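Local coordinates for protein filamentous hemagglutinin (Bordetella pertussis, PDB 1RWR) that serves as the secretion domain of an adhesin, probably directing its export through the two-partner secretion pathway, at residues V145-G150 with V167-A172; I184-G189 with I230-S235. One frame throughout, in Å; residues are numbered along the deposited sequence.

Interaction 1 of 2, residues V145-G150 with V167-A172; sequences VTIERG and VKLQGA
The Q170 carboxamide turns one face to the T146 methyl: CG2 lies under the oxygen end of that face, a loose 4.3 Å from OE1. T146 and K168 share one face of the sheet, where T146 OG1 lies 4.0 Å from K168 CB. V145, I147, V167 and L169 fill the buried face. There I147 and L169 lie side by side and point the same way. I147 CG1 stands beside the backbone N (chi1 -57°), and in this position it meets L169 CD2 at 3.8 Å.

The backbones run parallel. K168 N donates to V145 O and K168 O accepts from I147 N (2.9 Å), so K168 bonds through both its N-H and its C=O to the same strand, on either side of T146. Q170 N then bonds to I147 O at 2.8 Å, with a more bent N-H angle of 145°. Farther along, G171 CA makes a CH...O contact with E148 O, 3.3 Å away. Water 1 joins R149 O to A172 N.

V145 and V167 pack inward on V162 of strand 159-164. The pair is one step in a parallel wall of the beta-helix, between strand 109-111 and strand 215-219, whose A216 bonds V167.

Interaction 2 of 2, residues I184-G189 with I230-S235; sequences IAVVAG and ITLVSS
I184-A188 and I230-S234 run parallel in register, 2° apart, joined by a ladder of five backbone hydrogen bonds. The bonds begin with T231 N to I184 O and end with S235 N to A188 O at 3.1 Å. A188 N to V233 O is shorter, at 2.7 Å, and nearly straight at 174°.

V186 and L232 lie side by side on the face that carries I184 and A188 and looks toward strand 215-219 and M225. L232 CG is anti to the carbonyl carbon (chi1 -47°), and CD2 comes back to V186 CB at 3.8 Å. I184 and I230 stack more loosely at one end of the same face, and both rest on M225. A188 and S234 continue it at the other end, against A216 of strand 215-219.

A185, T231, V187 and V233 line the opposite face. Water 2 donates to I184 O (2.7 Å) and is also hydrogen-bonded to T231 OG1 (3.0 Å). That carbonyl therefore has two polar partners, the water and T231 N. Beyond the strands, S235 OG lies 3.8 Å from G189 CA.

Like residues stacked at equivalent positions of successive coils are characteristic of a parallel beta-helix, here the right-handed helix of the TPS domain.

Overall arrangement
From the N terminus, strand 144-147 comes first. The chain then passes through strand 159-164 on another sheet before 167-172 closes interaction 1, a loop of 16 residues. Strand 183-188 follows and pairs with strand 159-164. Interaction 2 closes after 40 residues, which include the hairpin strands 191-194 and 199-202 and then strand 215-219. The two loops follow in series, and neither encloses nor crosses the other. Interaction 1 belongs to the sheet that continues through 215-219, and interaction 2 to the ten-strand parallel sheet. The centres of the two interactions are about 14 Å apart. The sheets meet in the beta-helix interior, where V167 CG1 packs 3.8 Å from V186 CG1.

Interaction 1 of 2, residues V145-G150 with V167-A172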
ATOM      1  N   VAL A 145       3.487   5.451  -7.014  1.00 12.31           N
ATOM      2  CA  VAL A 145       2.568   5.778  -5.924  1.00 11.67           C
ATOM      3  C   VAL A 145       3.146   6.991  -5.242  1.00 11.51           C
ATOM      4  O   VAL A 145       4.317   7.002  -4.883  1.00 12.07           O
ATOM      5  CB  VAL A 145       2.420   4.647  -4.907  1.00 11.72           C
ATOM      6  CG1 VAL A 145       1.652   5.099  -3.618  1.00 12.53           C
ATOM      7  CG2 VAL A 145       1.774   3.435  -5.555  1.00 13.14           C
ATOM      8  N   THR A 146       2.342   8.024  -5.105  1.00 11.16           N
ATOM      9  CA  THR A 146       2.713   9.230  -4.385  1.00 11.92           C
ATOM     10  C   THR A 146       1.861   9.396  -3.134  1.00 11.82           C
ATOM     11  O   THR A 146       0.632   9.407  -3.203  1.00 11.09           O
ATOM     12  CB  THR A 146       2.511  10.457  -5.289  1.00 12.29           C
ATOM     13  OG1 THR A 146       3.340  10.363  -6.467  1.00 14.66           O
ATOM     14  CG2 THR A 146       2.919  11.702  -4.546  1.00 13.69           C
ATOM     15  N   ILE A 147       2.518   9.474  -1.982  1.00 11.97           N
ATOM     16  CA  ILE A 147       1.853   9.798  -0.756  1.00 13.02           C
ATOM     17  C   ILE A 147       1.995  11.316  -0.609  1.00 12.78           C
ATOM     18  O   ILE A 147       3.091  11.812  -0.445  1.00 12.77           O
ATOM     19  CB  ILE A 147       2.481   9.051   0.468  1.00 13.28           C
ATOM     20  CG1 ILE A 147       2.476   7.526   0.280  1.00 16.63           C
ATOM     21  CG2 ILE A 147       1.736   9.443   1.721  1.00 11.88           C
ATOM     22  CD1 ILE A 147       1.189   6.952  -0.127  1.00 19.94           C
ATOM     23  N   GLU A 148       0.885  12.010  -0.737  1.00 13.44           N
ATOM     24  CA  GLU A 148       0.821  13.462  -0.602  1.00 13.77           C
ATOM     25  C   GLU A 148       0.814  13.894   0.848  1.00 13.40           C
ATOM     26  O   GLU A 148       0.776  13.086   1.774  1.00 12.82           O
ATOM     27  CB  GLU A 148      -0.399  14.017  -1.358  1.00 14.35           C
ATOM     28  CG  GLU A 148      -0.405  13.646  -2.827  1.00 15.11           C
ATOM     29  CD  GLU A 148      -1.605  14.153  -3.593  1.00 19.43           C
ATOM     30  OE1 GLU A 148      -2.551  14.656  -2.947  1.00 21.99           O
ATOM     31  OE2 GLU A 148      -1.595  14.054  -4.861  1.00 20.60           O
ATOM     32  N   ARG A 149       0.809  15.201   1.067  1.00 13.85           N
ATOM     33  CA  ARG A 149       0.979  15.756   2.409  1.00 15.35           C
ATOM     34  C   ARG A 149       0.003  15.282   3.492  1.00 14.36           C
ATOM     35  O   ARG A 149       0.359  15.283   4.659  1.00 15.34           O
ATOM     36  CB  ARG A 149       0.944  17.287   2.327  1.00 16.69           C
ATOM     37  CG  ARG A 149      -0.363  17.827   1.864  1.00 21.82           C
ATOM     38  CD  ARG A 149      -0.301  19.238   1.331  1.00 28.64           C
ATOM     39  NE  ARG A 149      -0.235  20.227   2.397  1.00 33.19           N
ATOM     40  CZ  ARG A 149       0.891  20.712   2.913  1.00 34.82           C
ATOM     41  NH1 ARG A 149       2.074  20.281   2.493  1.00 37.38           N
ATOM     42  NH2 ARG A 149       0.843  21.639   3.864  1.00 36.19           N
ATOM     43  N   GLY A 150      -1.226  14.905   3.109  1.00 13.69           N
ATOM     44  CA  GLY A 150      -2.244  14.384   4.024  1.00 13.72           C
ATOM     45  C   GLY A 150      -1.899  13.040   4.650  1.00 13.70           C
ATOM     46  O   GLY A 150      -2.377  12.694   5.755  1.00 14.46           O
ATOM     47  N   VAL A 167       8.256   5.301  -6.010  1.00 11.81           N
ATOM     48  CA  VAL A 167       7.449   5.737  -4.872  1.00 11.54           C
ATOM     49  C   VAL A 167       7.948   7.097  -4.397  1.00 11.96           C
ATOM     50  O   VAL A 167       9.147   7.290  -4.232  1.00 11.91           O
ATOM     51  CB  VAL A 167       7.441   4.727  -3.715  1.00 11.20           C
ATOM     52  CG1 VAL A 167       6.537   5.223  -2.572  1.00 11.40           C
ATOM     53  CG2 VAL A 167       7.016   3.378  -4.178  1.00 12.08           C
ATOM     54  N   LYS A 168       7.020   8.028  -4.210  1.00 12.96           N
ATOM     55  CA  LYS A 168       7.327   9.362  -3.668  1.00 14.06           C
ATOM     56  C   LYS A 168       6.591   9.505  -2.334  1.00 12.84           C
ATOM     57  O   LYS A 168       5.382   9.257  -2.267  1.00 12.85           O
ATOM     58  CB  LYS A 168       6.906  10.421  -4.657  1.00 14.52           C
ATOM     59  CG  LYS A 168       7.757  10.314  -5.945  1.00 19.25           C
ATOM     60  CD  LYS A 168       7.380  11.278  -7.021  1.00 26.44           C
ATOM     61  CE  LYS A 168       8.400  11.221  -8.222  1.00 30.74           C
ATOM     62  NZ  LYS A 168       9.716  10.428  -8.083  1.00 30.35           N
ATOM     63  N   LEU A 169       7.333   9.873  -1.289  1.00 12.89           N
ATOM     64  CA  LEU A 169       6.799   9.993   0.060  1.00 12.27           C
ATOM     65  C   LEU A 169       6.872  11.447   0.493  1.00 12.62           C
ATOM     66  O   LEU A 169       7.932  11.917   0.919  1.00 12.66           O
ATOM     67  CB  LEU A 169       7.560   9.109   1.019  1.00 12.67           C
ATOM     68  CG  LEU A 169       7.607   7.618   0.656  1.00 12.65           C
ATOM     69  CD1 LEU A 169       8.650   6.873   1.459  1.00 15.14           C
ATOM     70  CD2 LEU A 169       6.190   7.004   0.784  1.00 14.89           C
ATOM     71  N   GLN A 170       5.747  12.134   0.355  1.00 12.66           N
ATOM     72  CA  GLN A 170       5.627  13.566   0.662  1.00 14.54           C
ATOM     73  C   GLN A 170       4.590  13.852   1.756  1.00 14.24           C
ATOM     74  O   GLN A 170       4.085  14.982   1.899  1.00 14.07           O
ATOM     75  CB  GLN A 170       5.336  14.349  -0.607  1.00 15.59           C
ATOM     76  CG  GLN A 170       6.463  14.232  -1.613  1.00 18.88           C
ATOM     77  CD  GLN A 170       6.072  14.637  -3.025  1.00 23.06           C
ATOM     78  OE1 GLN A 170       5.009  15.209  -3.260  1.00 25.63           O
ATOM     79  NE2 GLN A 170       6.957  14.359  -3.966  1.00 24.52           N
ATOM     80  N   GLY A 171       4.298  12.819   2.553  1.00 13.43           N
ATOM     81  CA  GLY A 171       3.412  12.919   3.694  1.00 13.12           C
ATOM     82  C   GLY A 171       3.684  11.737   4.601  1.00 12.96           C
ATOM     83  O   GLY A 171       4.321  10.768   4.171  1.00 13.75           O
ATOM     84  N   ALA A 172       3.232  11.826   5.844  1.00 12.74           N
ATOM     85  CA  ALA A 172       3.610  10.849   6.860  1.00 13.53           C
ATOM     86  C   ALA A 172       2.810   9.565   6.739  1.00 13.00           C
ATOM     87  O   ALA A 172       1.642   9.565   6.349  1.00 13.62           O
ATOM     88  CB  ALA A 172       3.457  11.438   8.220  1.00 14.64           C
TER
HETATM   89  O   HOH W   1       1.553  14.089   6.650  1.00 20.07           O

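Interaction 2 of 2, residues I184-G189 with I230-S235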
ATOM      1  N   ILE A 184       5.172  -1.275   7.966  1.00 12.04           N
ATOM      2  CA  ILE A 184       5.198  -0.503   6.721  1.00 11.44           C
ATOM      3  C   ILE A 184       6.244  -1.148   5.820  1.00 11.68           C
ATOM      4  O   ILE A 184       7.411  -1.414   6.254  1.00 12.95           O
ATOM      5  CB  ILE A 184       5.591   0.941   6.983  1.00 11.70           C
ATOM      6  CG1 ILE A 184       4.592   1.643   7.907  1.00 11.66           C
ATOM      7  CG2 ILE A 184       5.753   1.677   5.641  1.00 13.49           C
ATOM      8  CD1 ILE A 184       5.081   2.987   8.443  1.00 13.50           C
ATOM      9  N   ALA A 185       5.865  -1.438   4.584  1.00 11.61           N
ATOM     10  CA  ALA A 185       6.833  -1.850   3.566  1.00 11.74           C
ATOM     11  C   ALA A 185       6.614  -1.028   2.329  1.00 11.17           C
ATOM     12  O   ALA A 185       5.471  -0.850   1.898  1.00 11.63           O
ATOM     13  CB  ALA A 185       6.702  -3.319   3.261  1.00 12.69           C
ATOM     14  N   VAL A 186       7.705  -0.490   1.793  1.00 10.37           N
ATOM     15  CA  VAL A 186       7.691   0.229   0.529  1.00 11.06           C
ATOM     16  C   VAL A 186       8.665  -0.546  -0.376  1.00 11.57           C
ATOM     17  O   VAL A 186       9.848  -0.737  -0.023  1.00 11.30           O
ATOM     18  CB  VAL A 186       8.142   1.681   0.680  1.00 11.26           C
ATOM     19  CG1 VAL A 186       8.173   2.374  -0.689  1.00 12.63           C
ATOM     20  CG2 VAL A 186       7.268   2.440   1.625  1.00 13.12           C
ATOM     21  N   VAL A 187       8.151  -1.060  -1.490  1.00 12.36           N
ATOM     22  CA  VAL A 187       8.907  -1.960  -2.374  1.00 12.29           C
ATOM     23  C   VAL A 187       8.854  -1.359  -3.767  1.00 12.05           C
ATOM     24  O   VAL A 187       7.763  -1.294  -4.398  1.00 12.87           O
ATOM     25  CB  VAL A 187       8.304  -3.356  -2.363  1.00 12.98           C
ATOM     26  CG1 VAL A 187       8.989  -4.279  -3.389  1.00 15.50           C
ATOM     27  CG2 VAL A 187       8.349  -3.947  -0.942  1.00 15.07           C
ATOM     28  N   ALA A 188      10.003  -0.866  -4.232  1.00 12.01           N
ATOM     29  CA  ALA A 188      10.103  -0.220  -5.527  1.00 11.83           C
ATOM     30  C   ALA A 188      10.911  -1.036  -6.500  1.00 11.97           C
ATOM     31  O   ALA A 188      11.766  -1.842  -6.087  1.00 13.96           O
ATOM     32  CB  ALA A 188      10.704   1.172  -5.383  1.00 13.20           C
ATOM     33  N   GLY A 189      10.630  -0.854  -7.776  1.00 12.58           N
ATOM     34  CA  GLY A 189      11.365  -1.526  -8.847  1.00 12.88           C
ATOM     35  C   GLY A 189      10.498  -2.522  -9.596  1.00 13.44           C
ATOM     36  O   GLY A 189       9.315  -2.684  -9.312  1.00 12.75           O
ATOM     37  N   ILE A 230       9.664  -1.265   9.770  1.00 12.99           N
ATOM     38  CA  ILE A 230       9.698  -0.488   8.519  1.00 12.76           C
ATOM     39  C   ILE A 230      10.713  -1.134   7.583  1.00 12.48           C
ATOM     40  O   ILE A 230      11.870  -1.405   7.974  1.00 12.34           O
ATOM     41  CB  ILE A 230      10.104   0.969   8.789  1.00 12.55           C
ATOM     42  CG1 ILE A 230       9.135   1.651   9.749  1.00 13.98           C
ATOM     43  CG2 ILE A 230      10.167   1.776   7.480  1.00 12.59           C
ATOM     44  CD1 ILE A 230       9.586   3.027  10.154  1.00 14.98           C
ATOM     45  N   THR A 231      10.285  -1.405   6.359  1.00 12.04           N
ATOM     46  CA  THR A 231      11.134  -1.977   5.353  1.00 12.67           C
ATOM     47  C   THR A 231      11.024  -1.148   4.074  1.00 12.66           C
ATOM     48  O   THR A 231       9.922  -0.921   3.589  1.00 12.07           O
ATOM     49  CB  THR A 231      10.697  -3.389   5.067  1.00 13.89           C
ATOM     50  OG1 THR A 231      10.771  -4.160   6.277  1.00 16.03           O
ATOM     51  CG2 THR A 231      11.639  -4.067   4.064  1.00 16.63           C
ATOM     52  N   LEU A 232      12.168  -0.715   3.552  1.00 13.33           N
ATOM     53  CA  LEU A 232      12.271  -0.036   2.266  1.00 14.32           C
ATOM     54  C   LEU A 232      13.165  -0.836   1.346  1.00 14.96           C
ATOM     55  O   LEU A 232      14.311  -1.148   1.701  1.00 16.05           O
ATOM     56  CB  LEU A 232      12.784   1.401   2.421  1.00 15.06           C
ATOM     57  CG  LEU A 232      12.153   2.301   3.519  1.00 16.53           C
ATOM     58  CD1 LEU A 232      12.943   3.618   3.584  1.00 17.83           C
ATOM     59  CD2 LEU A 232      10.716   2.574   3.275  1.00 16.10           C
ATOM     60  N   VAL A 233      12.636  -1.180   0.179  1.00 14.70           N
ATOM     61  CA  VAL A 233      13.313  -2.023  -0.766  1.00 15.32           C
ATOM     62  C   VAL A 233      13.240  -1.385  -2.153  1.00 15.34           C
ATOM     63  O   VAL A 233      12.171  -0.979  -2.587  1.00 14.58           O
ATOM     64  CB  VAL A 233      12.695  -3.434  -0.820  1.00 16.00           C
ATOM     65  CG1 VAL A 233      13.315  -4.242  -1.986  1.00 17.70           C
ATOM     66  CG2 VAL A 233      12.859  -4.159   0.520  1.00 17.77           C
ATOM     67  N   SER A 234      14.385  -1.321  -2.835  1.00 15.17           N
ATOM     68  CA  SER A 234      14.486  -0.866  -4.204  1.00 14.40           C
ATOM     69  C   SER A 234      15.310  -1.914  -4.935  1.00 14.46           C
ATOM     70  O   SER A 234      16.437  -2.220  -4.532  1.00 14.57           O
ATOM     71  CB  SER A 234      15.201   0.482  -4.249  1.00 14.24           C
ATOM     72  OG  SER A 234      15.405   0.902  -5.570  1.00 14.06           O
ATOM     73  N   SER A 235      14.744  -2.507  -5.967  1.00 15.80           N
ATOM     74  CA  SER A 235      15.407  -3.623  -6.620  1.00 17.23           C
ATOM     75  C   SER A 235      16.067  -3.289  -7.975  1.00 17.90           C
ATOM     76  O   SER A 235      16.917  -4.067  -8.436  1.00 17.56           O
ATOM     77  CB  SER A 235      14.414  -4.805  -6.698  1.00 18.38           C
ATOM     78  OG  SER A 235      13.364  -4.389  -7.472  1.00 22.92           O
TER
HETATM   79  O   HOH W   2       7.905  -3.945   7.123  1.00 23.86           O